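Local structure of gram-negative insecticidal protein (Chromobacterium piscinae, 6FBM) at residues 160-164 and 299-303; 148-152 and 165-169; 340-344 and 421-425. The protein is an insecticidal toxin that combines an MACPF (perforin-like) domain with a beta-tripod domain, and probably attacks target-cell membranes by assembling into pores. All blocks are in the same frame, centred on the assembly; numbering follows the deposited sequence.

Contact 1: residues 160-164 and 299-303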
ATOM      1  N   ALA A 160      23.709 -22.146 -39.997  1.00 40.00           N
ATOM      2  CA  ALA A 160      23.679 -22.516 -38.580  1.00 39.48           C
ATOM      3  C   ALA A 160      24.090 -21.401 -37.607  1.00 37.13           C
ATOM      4  O   ALA A 160      23.428 -21.184 -36.591  1.00 36.81           O
ATOM      5  CB  ALA A 160      24.547 -23.726 -38.361  1.00 38.17           C
ATOM      6  N   MET A 161      25.179 -20.699 -37.926  1.00 37.37           N
ATOM      7  CA  MET A 161      25.678 -19.638 -37.044  1.00 41.80           C
ATOM      8  C   MET A 161      24.658 -18.520 -36.798  1.00 43.37           C
ATOM      9  O   MET A 161      24.517 -18.034 -35.678  1.00 46.07           O
ATOM     10  CB  MET A 161      26.996 -19.031 -37.578  1.00 42.32           C
ATOM     11  CG  MET A 161      28.256 -19.865 -37.375  1.00 45.31           C
ATOM     12  SD  MET A 161      28.506 -20.660 -35.760  1.00 42.14           S
ATOM     13  CE  MET A 161      27.795 -22.277 -36.175  1.00 38.80           C
ATOM     14  N   GLU A 162      23.964 -18.107 -37.851  1.00 43.49           N
ATOM     15  CA  GLU A 162      22.961 -17.060 -37.719  1.00 44.96           C
ATOM     16  C   GLU A 162      21.782 -17.568 -36.935  1.00 38.45           C
ATOM     17  O   GLU A 162      21.299 -16.884 -36.032  1.00 36.45           O
ATOM     18  CB  GLU A 162      22.463 -16.574 -39.079  1.00 50.43           C
ATOM     19  CG  GLU A 162      22.966 -15.195 -39.476  1.00 53.89           C
ATOM     20  CD  GLU A 162      21.816 -14.304 -39.888  1.00 58.27           C
ATOM     21  OE1 GLU A 162      21.784 -13.838 -41.047  1.00 60.80           O
ATOM     22  OE2 GLU A 162      20.870 -14.118 -39.061  1.00 64.70           O
ATOM     23  N   LEU A 163      21.323 -18.757 -37.309  1.00 32.96           N
ATOM     24  CA  LEU A 163      20.217 -19.393 -36.629  1.00 30.13           C
ATOM     25  C   LEU A 163      20.519 -19.434 -35.146  1.00 29.38           C
ATOM     26  O   LEU A 163      19.696 -19.003 -34.345  1.00 27.03           O
ATOM     27  CB  LEU A 163      19.968 -20.803 -37.165  1.00 28.93           C
ATOM     28  CG  LEU A 163      18.699 -21.494 -36.666  1.00 27.19           C
ATOM     29  CD1 LEU A 163      17.465 -20.818 -37.221  1.00 27.18           C
ATOM     30  CD2 LEU A 163      18.716 -22.940 -37.094  1.00 27.66           C
ATOM     31  N   PHE A 164      21.716 -19.907 -34.801  1.00 29.62           N
ATOM     32  CA  PHE A 164      22.127 -20.001 -33.405  1.00 31.31           C
ATOM     33  C   PHE A 164      22.277 -18.646 -32.708  1.00 34.02           C
ATOM     34  O   PHE A 164      21.935 -18.541 -31.529  1.00 35.49           O
ATOM     35  CB  PHE A 164      23.416 -20.829 -33.241  1.00 28.85           C
ATOM     36  CG  PHE A 164      23.281 -22.295 -33.596  1.00 26.77           C
ATOM     37  CD1 PHE A 164      22.044 -22.944 -33.631  1.00 26.74           C
ATOM     38  CD2 PHE A 164      24.421 -23.039 -33.867  1.00 25.63           C
ATOM     39  CE1 PHE A 164      21.954 -24.292 -33.960  1.00 26.36           C
ATOM     40  CE2 PHE A 164      24.331 -24.384 -34.177  1.00 25.86           C
ATOM     41  CZ  PHE A 164      23.101 -25.011 -34.226  1.00 25.90           C
ATOM     42  N   ALA A 299      27.208 -28.060 -36.954  1.00 30.69           N
ATOM     43  CA  ALA A 299      27.745 -26.734 -36.763  1.00 30.39           C
ATOM     44  C   ALA A 299      27.934 -26.357 -35.281  1.00 32.41           C
ATOM     45  O   ALA A 299      28.555 -25.318 -34.966  1.00 31.58           O
ATOM     46  CB  ALA A 299      26.860 -25.731 -37.462  1.00 29.80           C
ATOM     47  N   PHE A 300      27.426 -27.186 -34.361  1.00 32.71           N
ATOM     48  CA  PHE A 300      27.506 -26.832 -32.944  1.00 33.31           C
ATOM     49  C   PHE A 300      28.947 -26.730 -32.424  1.00 34.13           C
ATOM     50  O   PHE A 300      29.253 -25.789 -31.710  1.00 32.50           O
ATOM     51  CB  PHE A 300      26.655 -27.761 -32.089  1.00 33.64           C
ATOM     52  CG  PHE A 300      26.491 -27.304 -30.667  1.00 33.48           C
ATOM     53  CD1 PHE A 300      25.930 -26.067 -30.380  1.00 33.17           C
ATOM     54  CD2 PHE A 300      26.868 -28.130 -29.611  1.00 32.28           C
ATOM     55  CE1 PHE A 300      25.767 -25.654 -29.066  1.00 33.24           C
ATOM     56  CE2 PHE A 300      26.693 -27.727 -28.308  1.00 32.18           C
ATOM     57  CZ  PHE A 300      26.154 -26.483 -28.026  1.00 33.08           C
ATOM     58  N   PRO A 301      29.845 -27.668 -32.806  1.00 35.18           N
ATOM     59  CA  PRO A 301      31.238 -27.502 -32.383  1.00 34.24           C
ATOM     60  C   PRO A 301      31.861 -26.166 -32.709  1.00 34.29           C
ATOM     61  O   PRO A 301      32.572 -25.605 -31.855  1.00 32.23           O
ATOM     62  CB  PRO A 301      31.963 -28.626 -33.112  1.00 35.28           C
ATOM     63  CG  PRO A 301      30.938 -29.708 -33.229  1.00 34.85           C
ATOM     64  CD  PRO A 301      29.605 -29.033 -33.332  1.00 34.89           C
ATOM     65  N   GLU A 302      31.615 -25.638 -33.907  1.00 35.08           N
ATOM     66  CA  GLU A 302      32.208 -24.328 -34.254  1.00 36.24           C
ATOM     67  C   GLU A 302      31.518 -23.188 -33.518  1.00 34.44           C
ATOM     68  O   GLU A 302      32.198 -22.256 -33.087  1.00 32.75           O
ATOM     69  CB  GLU A 302      32.351 -24.063 -35.778  1.00 40.53           C
ATOM     70  CG  GLU A 302      31.061 -23.907 -36.582  1.00 46.12           C
ATOM     71  CD  GLU A 302      31.185 -23.005 -37.811  1.00 49.05           C
ATOM     72  OE1 GLU A 302      31.897 -21.979 -37.742  1.00 51.20           O
ATOM     73  OE2 GLU A 302      30.504 -23.306 -38.827  1.00 50.37           O
ATOM     74  N   PHE A 303      30.201 -23.266 -33.322  1.00 34.52           N
ATOM     75  CA  PHE A 303      29.518 -22.293 -32.463  1.00 34.30           C
ATOM     76  C   PHE A 303      30.175 -22.218 -31.076  1.00 33.77           C
ATOM     77  O   PHE A 303      30.358 -21.131 -30.536  1.00 36.34           O
ATOM     78  CB  PHE A 303      28.016 -22.623 -32.320  1.00 32.35           C
ATOM     79  CG  PHE A 303      27.277 -21.681 -31.418  1.00 30.11           C
ATOM     80  CD1 PHE A 303      26.811 -20.460 -31.885  1.00 29.80           C
ATOM     81  CD2 PHE A 303      27.063 -22.006 -30.089  1.00 30.02           C
ATOM     82  CE1 PHE A 303      26.140 -19.581 -31.038  1.00 30.58           C
ATOM     83  CE2 PHE A 303      26.402 -21.132 -29.224  1.00 30.78           C
ATOM     84  CZ  PHE A 303      25.912 -19.925 -29.712  1.00 31.07           C
TER
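The backbones of A160 and A299 approach to 6.1 Å between CA atoms, and M161 and F303 to 6.5 Å, so the first turn of helix 160-167 packs beside segment 299-303, which runs into the short helix 300-304, in the region assigned to the MACPF domain. F164, F303 and M161 carry most of the packing, and the CB atoms of F164 and F303 both point at the other segment. Their rings form a T-shaped (edge-to-face) pair with centroids 5.6 Å apart and planes at 78°, the edge of F164 being turned to the face of F303. The same F164 has its CE2 4.2 Å from F300 N, which lies near the plane of the F164 ring.

M161 uses the F303 ring differently, at its edge. Its CG stands beside the backbone N (chi1 -76°) and the chain then bends at chi2 and chi3, a course that carries the thioether over to 299-303. SD lies near the plane of the F303 ring and comes within 3.8 Å of F303 CA. The methyl CE of M161 also touches E302, 3.7 Å from its CG and nearly as close to the carboxylate.

Outside the pair, F300 makes edge-to-face contacts with Y98, W284 and Y170, which places this junction at the edge of a larger aromatic cluster, while L163 turns instead to helices 147-154 and 290-298. M161 CE sits 3.8 Å from A299 CB and 3.4 Å from the carbonyl oxygen A299 O, which itself accepts the helical bond from F303 N.

Contact 2: residues 148-152 and 165-169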
ATOM      1  N   ASP A 148       8.376 -16.884 -37.849  1.00 40.31           N
ATOM      2  CA  ASP A 148       9.726 -16.555 -38.346  1.00 42.01           C
ATOM      3  C   ASP A 148      10.804 -17.553 -37.884  1.00 40.30           C
ATOM      4  O   ASP A 148      11.756 -17.822 -38.626  1.00 40.03           O
ATOM      5  CB  ASP A 148      10.161 -15.075 -38.171  1.00 47.12           C
ATOM      6  CG  ASP A 148       9.655 -14.415 -36.878  1.00 55.13           C
ATOM      7  OD1 ASP A 148       9.550 -15.092 -35.831  1.00 58.00           O
ATOM      8  OD2 ASP A 148       9.359 -13.201 -36.931  1.00 61.46           O
ATOM      9  N   PHE A 149      10.632 -18.140 -36.697  1.00 38.71           N
ATOM     10  CA  PHE A 149      11.533 -19.183 -36.251  1.00 36.49           C
ATOM     11  C   PHE A 149      11.396 -20.410 -37.151  1.00 36.84           C
ATOM     12  O   PHE A 149      12.407 -20.927 -37.618  1.00 37.25           O
ATOM     13  CB  PHE A 149      11.326 -19.527 -34.773  1.00 34.44           C
ATOM     14  CG  PHE A 149      12.169 -20.683 -34.287  1.00 32.39           C
ATOM     15  CD1 PHE A 149      13.539 -20.675 -34.463  1.00 32.15           C
ATOM     16  CD2 PHE A 149      11.586 -21.763 -33.646  1.00 30.77           C
ATOM     17  CE1 PHE A 149      14.314 -21.728 -34.019  1.00 32.87           C
ATOM     18  CE2 PHE A 149      12.354 -22.816 -33.188  1.00 31.58           C
ATOM     19  CZ  PHE A 149      13.715 -22.800 -33.374  1.00 32.04           C
ATOM     20  N   ARG A 150      10.164 -20.852 -37.419  1.00 36.18           N
ATOM     21  CA  ARG A 150       9.946 -21.956 -38.365  1.00 37.90           C
ATOM     22  C   ARG A 150      10.625 -21.698 -39.715  1.00 37.89           C
ATOM     23  O   ARG A 150      11.274 -22.600 -40.260  1.00 36.79           O
ATOM     24  CB  ARG A 150       8.450 -22.250 -38.593  1.00 40.20           C
ATOM     25  CG  ARG A 150       8.176 -23.356 -39.626  1.00 42.97           C
ATOM     26  CD  ARG A 150       6.713 -23.550 -39.995  1.00 46.29           C
ATOM     27  NE  ARG A 150       5.932 -23.942 -38.826  1.00 49.26           N
ATOM     28  CZ  ARG A 150       5.975 -25.145 -38.226  1.00 52.68           C
ATOM     29  NH1 ARG A 150       6.772 -26.143 -38.682  1.00 48.28           N
ATOM     30  NH2 ARG A 150       5.213 -25.346 -37.140  1.00 52.38           N
ATOM     31  N   ASP A 151      10.471 -20.481 -40.251  1.00 37.01           N
ATOM     32  CA  ASP A 151      11.029 -20.154 -41.562  1.00 39.84           C
ATOM     33  C   ASP A 151      12.554 -20.242 -41.509  1.00 39.58           C
ATOM     34  O   ASP A 151      13.143 -20.982 -42.306  1.00 38.43           O
ATOM     35  CB  ASP A 151      10.525 -18.799 -42.090  1.00 38.98           C
ATOM     36  CG  ASP A 151       9.018 -18.850 -42.509  1.00 41.87           C
ATOM     37  OD1 ASP A 151       8.418 -19.948 -42.614  1.00 39.88           O
ATOM     38  OD2 ASP A 151       8.388 -17.786 -42.734  1.00 45.29           O
ATOM     39  N   ASP A 152      13.165 -19.565 -40.533  1.00 37.64           N
ATOM     40  CA  ASP A 152      14.627 -19.568 -40.392  1.00 37.78           C
ATOM     41  C   ASP A 152      15.178 -20.954 -40.123  1.00 36.72           C
ATOM     42  O   ASP A 152      16.132 -21.381 -40.782  1.00 36.87           O
ATOM     43  CB  ASP A 152      15.094 -18.607 -39.282  1.00 39.15           C
ATOM     44  CG  ASP A 152      14.914 -17.154 -39.653  1.00 38.63           C
ATOM     45  OD1 ASP A 152      14.786 -16.881 -40.852  1.00 40.81           O
ATOM     46  OD2 ASP A 152      14.896 -16.283 -38.760  1.00 38.20           O
ATOM     47  N   LYS A 165      22.777 -17.635 -33.412  1.00 38.54           N
ATOM     48  CA  LYS A 165      22.815 -16.270 -32.853  1.00 45.21           C
ATOM     49  C   LYS A 165      21.399 -15.731 -32.596  1.00 45.41           C
ATOM     50  O   LYS A 165      21.112 -15.227 -31.504  1.00 47.57           O
ATOM     51  CB  LYS A 165      23.628 -15.323 -33.753  1.00 51.40           C
ATOM     52  CG  LYS A 165      23.675 -13.864 -33.297  1.00 56.23           C
ATOM     53  CD  LYS A 165      22.779 -12.951 -34.118  1.00 58.80           C
ATOM     54  CE  LYS A 165      23.249 -11.493 -33.996  1.00 57.87           C
ATOM     55  NZ  LYS A 165      24.538 -11.167 -34.670  1.00 55.60           N
ATOM     56  N   ARG A 166      20.519 -15.860 -33.586  1.00 42.86           N
ATOM     57  CA  ARG A 166      19.143 -15.351 -33.485  1.00 39.26           C
ATOM     58  C   ARG A 166      18.314 -16.026 -32.386  1.00 35.67           C
ATOM     59  O   ARG A 166      17.608 -15.353 -31.642  1.00 36.67           O
ATOM     60  CB  ARG A 166      18.393 -15.516 -34.797  1.00 43.26           C
ATOM     61  CG  ARG A 166      18.768 -14.566 -35.916  1.00 48.01           C
ATOM     62  CD  ARG A 166      18.063 -14.967 -37.205  1.00 52.07           C
ATOM     63  NE  ARG A 166      17.019 -14.014 -37.644  1.00 58.44           N
ATOM     64  CZ  ARG A 166      16.985 -13.344 -38.798  1.00 61.93           C
ATOM     65  NH1 ARG A 166      17.873 -13.569 -39.745  1.00 63.06           N
ATOM     66  NH2 ARG A 166      15.982 -12.511 -39.036  1.00 62.91           N
ATOM     67  N   TYR A 167      18.392 -17.348 -32.304  1.00 31.95           N
ATOM     68  CA  TYR A 167      17.470 -18.125 -31.488  1.00 30.74           C
ATOM     69  C   TYR A 167      18.080 -18.859 -30.300  1.00 27.78           C
ATOM     70  O   TYR A 167      17.345 -19.264 -29.394  1.00 29.65           O
ATOM     71  CB  TYR A 167      16.734 -19.121 -32.390  1.00 32.40           C
ATOM     72  CG  TYR A 167      15.936 -18.413 -33.451  1.00 33.74           C
ATOM     73  CD1 TYR A 167      14.746 -17.760 -33.127  1.00 32.98           C
ATOM     74  CD2 TYR A 167      16.388 -18.353 -34.759  1.00 33.19           C
ATOM     75  CE1 TYR A 167      14.022 -17.087 -34.094  1.00 33.40           C
ATOM     76  CE2 TYR A 167      15.677 -17.672 -35.721  1.00 33.96           C
ATOM     77  CZ  TYR A 167      14.500 -17.032 -35.383  1.00 33.70           C
ATOM     78  OH  TYR A 167      13.783 -16.370 -36.343  1.00 34.37           O
ATOM     79  N   GLY A 168      19.398 -19.015 -30.296  1.00 24.96           N
ATOM     80  CA  GLY A 168      20.072 -19.936 -29.387  1.00 24.96           C
ATOM     81  C   GLY A 168      20.083 -21.348 -29.947  1.00 23.74           C
ATOM     82  O   GLY A 168      19.121 -21.764 -30.592  1.00 24.36           O
ATOM     83  N   PRO A 169      21.165 -22.093 -29.721  1.00 23.09           N
ATOM     84  CA  PRO A 169      21.192 -23.475 -30.197  1.00 21.79           C
ATOM     85  C   PRO A 169      20.331 -24.430 -29.360  1.00 20.78           C
ATOM     86  O   PRO A 169      19.957 -25.504 -29.856  1.00 19.55           O
ATOM     87  CB  PRO A 169      22.663 -23.856 -30.077  1.00 22.38           C
ATOM     88  CG  PRO A 169      23.162 -23.022 -28.931  1.00 23.51           C
ATOM     89  CD  PRO A 169      22.384 -21.735 -28.963  1.00 23.69           C
TER
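Y167 of helix 160-167 meets F149 of helix 147-154 in the MACPF region, and its side chain can be traced outward from CB, which lies 3.9 Å from F149 CE1. With CG beside the backbone N (chi1 -61°), the ring is directed at helix 147-154. Its CG and CD1 are each 3.4 Å from F149 CD1, an atom that stands over the centre of one Y167 face and also touches CD2. The pair is edge-to-face, although the planes are inclined at only 51° and the centroids are 4.7 Å apart. Further out, CE1 meets F149 CB at 3.7 Å, and CE2 meets D152 CB and OD2, the latter at the ring edge, in plane.

At the tip, OH donates a 2.7 Å hydrogen bond to D152 OD2, on the anti side of the carboxylate and 29° out of its plane; D148 O lies 3.4 Å from OH, oblique to the ring. D152 OD2 is also 3.3 Å from R166 NE, a salt bridge of charges alone, because it lies above the guanidinium plane; R166 NH1 pairs with E162 OE2. Guanidinium and hydroxyl would both be expected to favour the ionised carboxylate.

Y167 thus bridges helices 160-167 and 147-154 just before G168 and P169, packed on helix 300-304, lead into strand 170-177.

Contact 3: residues 340-344 and 421-425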
ATOM      1  N   ASP A 340      87.358 -32.221   3.285  1.00 16.74           N
ATOM      2  CA  ASP A 340      86.926 -30.957   3.855  1.00 16.28           C
ATOM      3  C   ASP A 340      85.462 -30.750   3.425  1.00 15.14           C
ATOM      4  O   ASP A 340      85.073 -31.111   2.316  1.00 14.06           O
ATOM      5  CB  ASP A 340      87.766 -29.790   3.307  1.00 17.16           C
ATOM      6  CG  ASP A 340      89.218 -29.784   3.781  1.00 18.00           C
ATOM      7  OD1 ASP A 340      89.497 -30.139   4.943  1.00 17.86           O
ATOM      8  OD2 ASP A 340      90.082 -29.340   2.969  1.00 19.95           O
ATOM      9  N   LEU A 341      84.665 -30.157   4.306  1.00 14.21           N
ATOM     10  CA  LEU A 341      83.291 -29.775   4.012  1.00 13.81           C
ATOM     11  C   LEU A 341      83.070 -28.373   4.517  1.00 13.04           C
ATOM     12  O   LEU A 341      83.386 -28.073   5.655  1.00 12.31           O
ATOM     13  CB  LEU A 341      82.291 -30.673   4.742  1.00 14.00           C
ATOM     14  CG  LEU A 341      80.811 -30.342   4.569  1.00 14.16           C
ATOM     15  CD1 LEU A 341      80.411 -30.454   3.107  1.00 14.42           C
ATOM     16  CD2 LEU A 341      79.987 -31.274   5.434  1.00 14.64           C
ATOM     17  N   ALA A 342      82.528 -27.520   3.657  1.00 12.38           N
ATOM     18  CA  ALA A 342      81.982 -26.262   4.091  1.00 11.87           C
ATOM     19  C   ALA A 342      80.560 -26.146   3.507  1.00 11.57           C
ATOM     20  O   ALA A 342      80.271 -26.639   2.394  1.00 11.68           O
ATOM     21  CB  ALA A 342      82.859 -25.123   3.647  1.00 11.92           C
ATOM     22  N   VAL A 343      79.683 -25.516   4.291  1.00 10.29           N
ATOM     23  CA  VAL A 343      78.316 -25.305   3.891  1.00  9.89           C
ATOM     24  C   VAL A 343      77.969 -23.852   4.026  1.00  9.47           C
ATOM     25  O   VAL A 343      78.547 -23.120   4.824  1.00  9.60           O
ATOM     26  CB  VAL A 343      77.319 -26.155   4.692  1.00 10.14           C
ATOM     27  CG1 VAL A 343      77.508 -27.633   4.364  1.00 10.17           C
ATOM     28  CG2 VAL A 343      77.431 -25.894   6.199  1.00 10.13           C
ATOM     29  N   PHE A 344      77.020 -23.435   3.209  1.00  9.72           N
ATOM     30  CA  PHE A 344      76.653 -22.040   3.108  1.00  9.67           C
ATOM     31  C   PHE A 344      75.130 -21.929   3.034  1.00  9.74           C
ATOM     32  O   PHE A 344      74.495 -22.668   2.284  1.00 10.10           O
ATOM     33  CB  PHE A 344      77.322 -21.389   1.871  1.00  9.63           C
ATOM     34  CG  PHE A 344      78.823 -21.325   1.945  1.00  9.42           C
ATOM     35  CD1 PHE A 344      79.609 -22.465   1.735  1.00  9.43           C
ATOM     36  CD2 PHE A 344      79.459 -20.130   2.198  1.00  9.68           C
ATOM     37  CE1 PHE A 344      80.977 -22.411   1.813  1.00  9.63           C
ATOM     38  CE2 PHE A 344      80.849 -20.055   2.259  1.00  9.72           C
ATOM     39  CZ  PHE A 344      81.614 -21.201   2.067  1.00 10.02           C
ATOM     40  N   VAL A 421      70.757 -29.876   5.734  1.00 10.23           N
ATOM     41  CA  VAL A 421      71.522 -28.854   6.417  1.00 10.41           C
ATOM     42  C   VAL A 421      72.521 -29.533   7.329  1.00 10.78           C
ATOM     43  O   VAL A 421      72.144 -30.363   8.166  1.00 11.39           O
ATOM     44  CB  VAL A 421      70.590 -28.000   7.282  1.00 10.19           C
ATOM     45  CG1 VAL A 421      71.384 -27.015   8.109  1.00  9.88           C
ATOM     46  CG2 VAL A 421      69.560 -27.296   6.401  1.00 10.28           C
ATOM     47  N   MET A 422      73.787 -29.195   7.166  1.00 11.28           N
ATOM     48  CA  MET A 422      74.833 -29.693   8.039  1.00 11.56           C
ATOM     49  C   MET A 422      74.987 -28.724   9.180  1.00 12.02           C
ATOM     50  O   MET A 422      74.894 -27.523   8.986  1.00 11.71           O
ATOM     51  CB  MET A 422      76.166 -29.781   7.308  1.00 11.30           C
ATOM     52  CG  MET A 422      76.167 -30.713   6.127  1.00 11.05           C
ATOM     53  SD  MET A 422      75.765 -32.405   6.507  1.00 10.22           S
ATOM     54  CE  MET A 422      77.056 -32.861   7.637  1.00 10.23           C
ATOM     55  N   MET A 423      75.248 -29.280  10.355  1.00 13.36           N
ATOM     56  CA  MET A 423      75.599 -28.535  11.549  1.00 14.37           C
ATOM     57  C   MET A 423      76.969 -29.050  11.964  1.00 14.86           C
ATOM     58  O   MET A 423      77.099 -30.210  12.358  1.00 16.52           O
ATOM     59  CB  MET A 423      74.561 -28.763  12.656  1.00 14.54           C
ATOM     60  CG  MET A 423      73.161 -28.253  12.318  1.00 14.77           C
ATOM     61  SD  MET A 423      73.036 -26.472  12.067  1.00 14.82           S
ATOM     62  CE  MET A 423      73.167 -25.846  13.742  1.00 13.54           C
ATOM     63  N   LEU A 424      77.972 -28.185  11.868  1.00 15.09           N
ATOM     64  CA  LEU A 424      79.372 -28.581  11.921  1.00 14.61           C
ATOM     65  C   LEU A 424      80.112 -27.818  13.026  1.00 15.92           C
ATOM     66  O   LEU A 424      80.034 -26.587  13.104  1.00 14.79           O
ATOM     67  CB  LEU A 424      80.043 -28.326  10.578  1.00 13.85           C
ATOM     68  CG  LEU A 424      79.410 -29.000   9.352  1.00 13.77           C
ATOM     69  CD1 LEU A 424      80.004 -28.452   8.059  1.00 13.51           C
ATOM     70  CD2 LEU A 424      79.552 -30.502   9.359  1.00 13.36           C
ATOM     71  N   ALA A 425      80.783 -28.577  13.899  1.00 17.33           N
ATOM     72  CA  ALA A 425      81.673 -28.069  14.928  1.00 19.65           C
ATOM     73  C   ALA A 425      80.869 -27.408  16.031  1.00 21.74           C
ATOM     74  O   ALA A 425      81.173 -26.287  16.456  1.00 21.22           O
ATOM     75  CB  ALA A 425      82.714 -27.124  14.342  1.00 19.26           C
TER
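M422 N is hydrogen-bonded to the side-chain oxygen Q357 OE1, and the side chain of V343, which packs against M422, also touches Q357; one glutamine therefore borders both strands of this contact. The arrangement is face-to-face packing of two beta sheets in the C-terminal part of the chain, consistent with the beta-tripod fold to which the protein belongs. V343 lies on strand 342-346, the middle strand of a three-stranded antiparallel sheet, and M422 on strand 421-426, which pairs with strand 403-410. The nearest CA atoms, those of V343 and M422, are 7.0 Å apart, and the sheet pairing runs elsewhere: V343, for example, bonds through its backbone to A329 and G330.

What joins the sheets is apolar. L341 and V343 on one side, and M422 and L424 on the other, are spaced two residues apart and point inward, while A342 and M423 between them point away. L341 has CG anti to its amide nitrogen (chi1 177°), which brings CD2 against both opposing side chains: it is 3.9 Å from M422 CG and also 3.9 Å from L424 CD1. M422 bends at chi2 and chi3, folding back so that its methyl CE also comes to 4.0 Å from L341 CD2. L341 and M422 cross at about a right angle, and both rest on L469 of strand 468-473, so a third strand contributes to the same buried interior.

V343 divides its two methyls. The V343 and M422 side chains cross at roughly a right angle, with V343 CG1 3.8 Å from M422 CG and 3.9 Å from M422 CB, whereas V343 CG2 reaches toward L424 and meets its CD1 tip to tip at 4.1 Å.

From the N terminus, helix 147-154 comes first, and contact 2 closes a short loop of 12 residues when the end of helix 160-167 returns to it. Contact 1 opens inside that interval, at 160-164, and closes only at 299-303, so the two cross along the chain. They share helix 160-167, have centres 11 Å apart and touch directly: P169 packs on F164, F300 and F303, and L163 on D152. Together they tie three helices of the MACPF region. Contact 3 follows in series, spanning 76 residues that include strands but no helix, and joins two sheets of the C-terminal part; its nearest atoms are about 53 Å from contact 1.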